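Local structure of putative uronate isomerase (4NAR) at residues 266-275 against 404-415. The protein probably has lactate racemase or a related activity, although its exact reaction and substrate remain uncertain. Numbering follows the deposited sequence.
Sequences RPLRRAVQVI and FMDEDSLWIVPG
Arg266 reaches over to Asp408, its NH1 meeting OD1 at 2.6 Å in a salt bridge. An N-H...O angle of 132°, with OD1 tilted out of the guanidinium plane, makes this bond bent although short. Where the chain turns a corner at Arg269, the Asp408 carbonyl takes both backbone N-H groups of Arg269 and Arg270 in its own plane, so one oxygen grips both sides of the bend.

Beyond it the strands run parallel, 8° apart. Arg270 bends at chi2 and chi3, bringing one guanidinium face against Phe404 CE1, 3.4 Å from Arg270 CZ, near the rim of the group; the two planes are 19° apart. Arg270 NE also donates to Ser409 OG (3.2 Å), while Asp406 OD1 lies near enough to NH2 for charge attraction alone. A leucine at Arg270 would probably leave Ser409 OG without the NE donor and Asp406 without its nearby positive charge.

Val272 is bonded in both directions, its N to Leu410 O and its O to Ile412 N. Its CG2 sits centrally over the Phe404 ring, 3.5 Å from the centroid, as a CH-pi contact, while CG1, anti to the backbone N, leans on Trp411. On the other face, the Gln273 side chain slants across Ile412, its CD 3.5 Å from Ile412 CD1; Gly288 O and Gly416 N satisfy the amide. Val274 CG2 covers the indole's five-membered ring, and Val274 O receives Gly415 N from above the carbonyl plane, just after the cis peptide of Pro414.

Strand 409-412 forms one edge of a five-stranded parallel sheet, with strand 302-308 flanking 268-274 across from it and Tyr420 of strand 419-422 touching Leu410 and Ile412.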
loop_
_atom_site.group_PDB
_atom_site.type_symbol
_atom_site.label_atom_id
_atom_site.label_comp_id
_atom_site.label_asym_id
_atom_site.label_seq_id
_atom_site.Cartn_x
_atom_site.Cartn_y
_atom_site.Cartn_z
ATOM N N ARG A 266 -21.313 13.763 12.137
ATOM C CA ARG A 266 -21.650 12.951 13.297
ATOM C C ARG A 266 -20.833 11.676 13.258
ATOM O O ARG A 266 -20.634 11.107 12.183
ATOM C CB ARG A 266 -23.131 12.585 13.253
ATOM C CG ARG A 266 -23.772 12.293 14.606
ATOM C CD ARG A 266 -25.280 12.549 14.531
ATOM N NE ARG A 266 -25.583 13.500 13.460
ATOM C CZ ARG A 266 -26.289 13.204 12.371
ATOM N NH1 ARG A 266 -26.795 11.984 12.214
ATOM N NH2 ARG A 266 -26.498 14.133 11.443
ATOM N N PRO A 267 -20.357 11.219 14.428
ATOM C CA PRO A 267 -19.715 9.899 14.522
ATOM C C PRO A 267 -20.641 8.797 13.995
ATOM O O PRO A 267 -21.866 8.889 14.166
ATOM C CB PRO A 267 -19.499 9.729 16.030
ATOM C CG PRO A 267 -19.347 11.159 16.541
ATOM C CD PRO A 267 -20.318 11.959 15.706
ATOM N N LEU A 268 -20.073 7.771 13.362
ATOM C CA LEU A 268 -20.891 6.699 12.794
ATOM C C LEU A 268 -21.123 5.565 13.785
ATOM O O LEU A 268 -20.208 5.180 14.516
ATOM C CB LEU A 268 -20.241 6.133 11.530
ATOM C CG LEU A 268 -20.053 7.079 10.343
ATOM C CD1 LEU A 268 -19.388 6.327 9.186
ATOM C CD2 LEU A 268 -21.392 7.689 9.922
ATOM N N ARG A 269 -22.337 5.018 13.802
ATOM C CA ARG A 269 -22.611 3.838 14.615
ATOM C C ARG A 269 -22.428 2.574 13.767
ATOM O O ARG A 269 -22.090 1.502 14.277
ATOM C CB ARG A 269 -24.005 3.918 15.254
ATOM C CG ARG A 269 -24.850 2.654 15.079
ATOM C CD ARG A 269 -25.693 2.322 16.313
ATOM N NE ARG A 269 -24.881 2.076 17.512
ATOM C CZ ARG A 269 -24.176 0.965 17.753
ATOM N NH1 ARG A 269 -24.147 -0.035 16.869
ATOM N NH2 ARG A 269 -23.487 0.859 18.885
ATOM N N ARG A 270 -22.622 2.720 12.461
ATOM C CA ARG A 270 -22.468 1.609 11.525
ATOM C C ARG A 270 -21.839 2.109 10.229
ATOM O O ARG A 270 -22.280 3.112 9.654
ATOM C CB ARG A 270 -23.825 0.961 11.213
ATOM C CG ARG A 270 -24.158 -0.265 12.051
ATOM C CD ARG A 270 -25.604 -0.256 12.565
ATOM N NE ARG A 270 -26.592 -0.141 11.493
ATOM C CZ ARG A 270 -27.181 -1.174 10.893
ATOM N NH1 ARG A 270 -26.875 -2.420 11.245
ATOM N NH2 ARG A 270 -28.069 -0.963 9.930
ATOM N N ALA A 271 -20.803 1.412 9.776
ATOM C CA ALA A 271 -20.198 1.687 8.475
ATOM C C ALA A 271 -19.988 0.367 7.752
ATOM O O ALA A 271 -19.342 -0.549 8.288
ATOM C CB ALA A 271 -18.867 2.432 8.635
ATOM N N VAL A 272 -20.553 0.250 6.553
ATOM C CA VAL A 272 -20.278 -0.912 5.715
ATOM C C VAL A 272 -19.278 -0.506 4.643
ATOM O O VAL A 272 -19.579 0.335 3.785
ATOM C CB VAL A 272 -21.544 -1.486 5.042
ATOM C CG1 VAL A 272 -21.178 -2.610 4.071
ATOM C CG2 VAL A 272 -22.534 -1.994 6.089
ATOM N N GLN A 273 -18.081 -1.087 4.714
ATOM C CA GLN A 273 -17.069 -0.873 3.694
ATOM C C GLN A 273 -17.284 -1.868 2.548
ATOM O O GLN A 273 -17.025 -3.066 2.685
ATOM C CB GLN A 273 -15.666 -0.993 4.299
ATOM C CG GLN A 273 -15.276 0.210 5.164
ATOM C CD GLN A 273 -14.812 1.417 4.346
ATOM O OE1 GLN A 273 -15.150 1.563 3.163
ATOM N NE2 GLN A 273 -14.038 2.298 4.986
ATOM N N VAL A 274 -17.775 -1.367 1.420
ATOM C CA VAL A 274 -18.120 -2.230 0.291
ATOM C C VAL A 274 -16.871 -2.537 -0.562
ATOM O O VAL A 274 -16.472 -1.734 -1.403
ATOM C CB VAL A 274 -19.227 -1.568 -0.556
ATOM C CG1 VAL A 274 -19.611 -2.439 -1.749
ATOM C CG2 VAL A 274 -20.432 -1.234 0.332
ATOM N N ILE A 275 -16.255 -3.699 -0.338
ATOM C CA ILE A 275 -14.922 -3.983 -0.884
ATOM C C ILE A 275 -14.946 -4.580 -2.295
ATOM O O ILE A 275 -15.671 -5.549 -2.560
ATOM C CB ILE A 275 -14.106 -4.947 0.040
ATOM C CG1 ILE A 275 -14.074 -4.442 1.483
ATOM C CG2 ILE A 275 -12.688 -5.146 -0.489
ATOM C CD1 ILE A 275 -13.619 -3.008 1.616
ATOM N N PHE A 404 -28.892 0.302 5.452
ATOM C CA PHE A 404 -27.868 1.198 6.004
ATOM C C PHE A 404 -28.010 2.664 5.615
ATOM O O PHE A 404 -27.002 3.340 5.379
ATOM C CB PHE A 404 -26.443 0.677 5.706
ATOM C CG PHE A 404 -26.157 -0.667 6.325
ATOM C CD1 PHE A 404 -25.616 -0.762 7.600
ATOM C CD2 PHE A 404 -26.481 -1.837 5.655
ATOM C CE1 PHE A 404 -25.370 -2.010 8.188
ATOM C CE2 PHE A 404 -26.239 -3.084 6.234
ATOM C CZ PHE A 404 -25.681 -3.170 7.501
HETATM N N MSE A 405 -29.248 3.156 5.582
HETATM C CA MSE A 405 -29.509 4.546 5.186
HETATM C C MSE A 405 -29.986 5.427 6.335
HETATM O O MSE A 405 -30.282 6.608 6.143
HETATM C CB MSE A 405 -30.541 4.600 4.061
HETATM C CG MSE A 405 -30.565 3.360 3.184
HETATM SE SE MSE A 405 -30.366 3.785 1.280
HETATM C CE MSE A 405 -28.403 3.749 1.145
ATOM N N ASP A 406 -30.073 4.844 7.523
ATOM C CA ASP A 406 -30.445 5.580 8.728
ATOM C C ASP A 406 -29.421 6.681 9.027
ATOM O O ASP A 406 -28.310 6.681 8.477
ATOM C CB ASP A 406 -30.554 4.609 9.898
ATOM C CG ASP A 406 -29.971 3.242 9.564
ATOM O OD1 ASP A 406 -28.812 2.978 9.958
ATOM O OD2 ASP A 406 -30.662 2.435 8.892
ATOM N N GLU A 407 -29.795 7.624 9.887
ATOM C CA GLU A 407 -28.970 8.815 10.094
ATOM C C GLU A 407 -27.496 8.543 10.440
ATOM O O GLU A 407 -26.616 9.266 9.956
ATOM C CB GLU A 407 -29.606 9.749 11.126
ATOM C CG GLU A 407 -29.609 9.204 12.539
ATOM C CD GLU A 407 -30.472 10.026 13.474
ATOM O OE1 GLU A 407 -31.685 10.165 13.194
ATOM O OE2 GLU A 407 -29.937 10.535 14.485
ATOM N N ASP A 408 -27.218 7.517 11.249
ATOM C CA ASP A 408 -25.838 7.263 11.675
ATOM C C ASP A 408 -25.218 5.958 11.131
ATOM O O ASP A 408 -24.348 5.343 11.762
ATOM C CB ASP A 408 -25.718 7.358 13.198
ATOM C CG ASP A 408 -25.887 8.788 13.704
ATOM O OD1 ASP A 408 -25.816 9.721 12.874
ATOM O OD2 ASP A 408 -26.083 8.986 14.926
ATOM N N SER A 409 -25.666 5.551 9.948
ATOM C CA SER A 409 -25.032 4.455 9.231
ATOM C C SER A 409 -24.514 4.949 7.886
ATOM O O SER A 409 -24.951 5.987 7.386
ATOM C CB SER A 409 -26.001 3.291 9.035
ATOM O OG SER A 409 -26.505 2.855 10.286
ATOM N N LEU A 410 -23.577 4.210 7.303
ATOM C CA LEU A 410 -22.994 4.608 6.030
ATOM C C LEU A 410 -22.629 3.403 5.167
ATOM O O LEU A 410 -21.963 2.465 5.624
ATOM C CB LEU A 410 -21.753 5.481 6.251
ATOM C CG LEU A 410 -21.831 6.946 5.794
ATOM C CD1 LEU A 410 -20.448 7.450 5.399
ATOM C CD2 LEU A 410 -22.847 7.167 4.657
ATOM N N TRP A 411 -23.065 3.452 3.914
ATOM C CA TRP A 411 -22.744 2.452 2.911
ATOM C C TRP A 411 -21.663 3.076 2.030
ATOM O O TRP A 411 -21.943 3.955 1.210
ATOM C CB TRP A 411 -24.004 2.129 2.105
ATOM C CG TRP A 411 -23.922 0.978 1.154
ATOM C CD1 TRP A 411 -23.713 1.044 -0.196
ATOM C CD2 TRP A 411 -24.106 -0.415 1.463
ATOM N NE1 TRP A 411 -23.742 -0.220 -0.744
ATOM C CE2 TRP A 411 -23.976 -1.133 0.255
ATOM C CE3 TRP A 411 -24.352 -1.125 2.645
ATOM C CZ2 TRP A 411 -24.089 -2.522 0.195
ATOM C CZ3 TRP A 411 -24.465 -2.500 2.587
ATOM C CH2 TRP A 411 -24.328 -3.187 1.371
ATOM N N ILE A 412 -20.425 2.632 2.227
ATOM C CA ILE A 412 -19.262 3.239 1.588
ATOM C C ILE A 412 -18.854 2.493 0.331
ATOM O O ILE A 412 -18.403 1.340 0.403
ATOM C CB ILE A 412 -18.055 3.270 2.561
ATOM C CG1 ILE A 412 -18.472 3.867 3.915
ATOM C CG2 ILE A 412 -16.875 4.045 1.954
ATOM C CD1 ILE A 412 -17.378 3.770 4.972
ATOM N N VAL A 413 -19.031 3.152 -0.816
ATOM C CA VAL A 413 -18.597 2.630 -2.114
ATOM C C VAL A 413 -17.821 3.722 -2.829
ATOM O O VAL A 413 -18.311 4.844 -2.941
ATOM C CB VAL A 413 -19.790 2.242 -3.023
ATOM C CG1 VAL A 413 -19.289 1.737 -4.388
ATOM C CG2 VAL A 413 -20.671 1.190 -2.371
ATOM N N PRO A 414 -16.601 3.410 -3.297
ATOM C CA PRO A 414 -15.913 2.124 -3.100
ATOM C C PRO A 414 -15.213 2.045 -1.736
ATOM O O PRO A 414 -14.656 3.033 -1.225
ATOM C CB PRO A 414 -14.878 2.106 -4.230
ATOM C CG PRO A 414 -14.535 3.572 -4.420
ATOM C CD PRO A 414 -15.829 4.328 -4.161
ATOM N N GLY A 415 -15.232 0.856 -1.150
ATOM C CA GLY A 415 -14.747 0.712 0.208
ATOM C C GLY A 415 -13.238 0.740 0.357
ATOM O O GLY A 415 -12.488 0.249 -0.509
#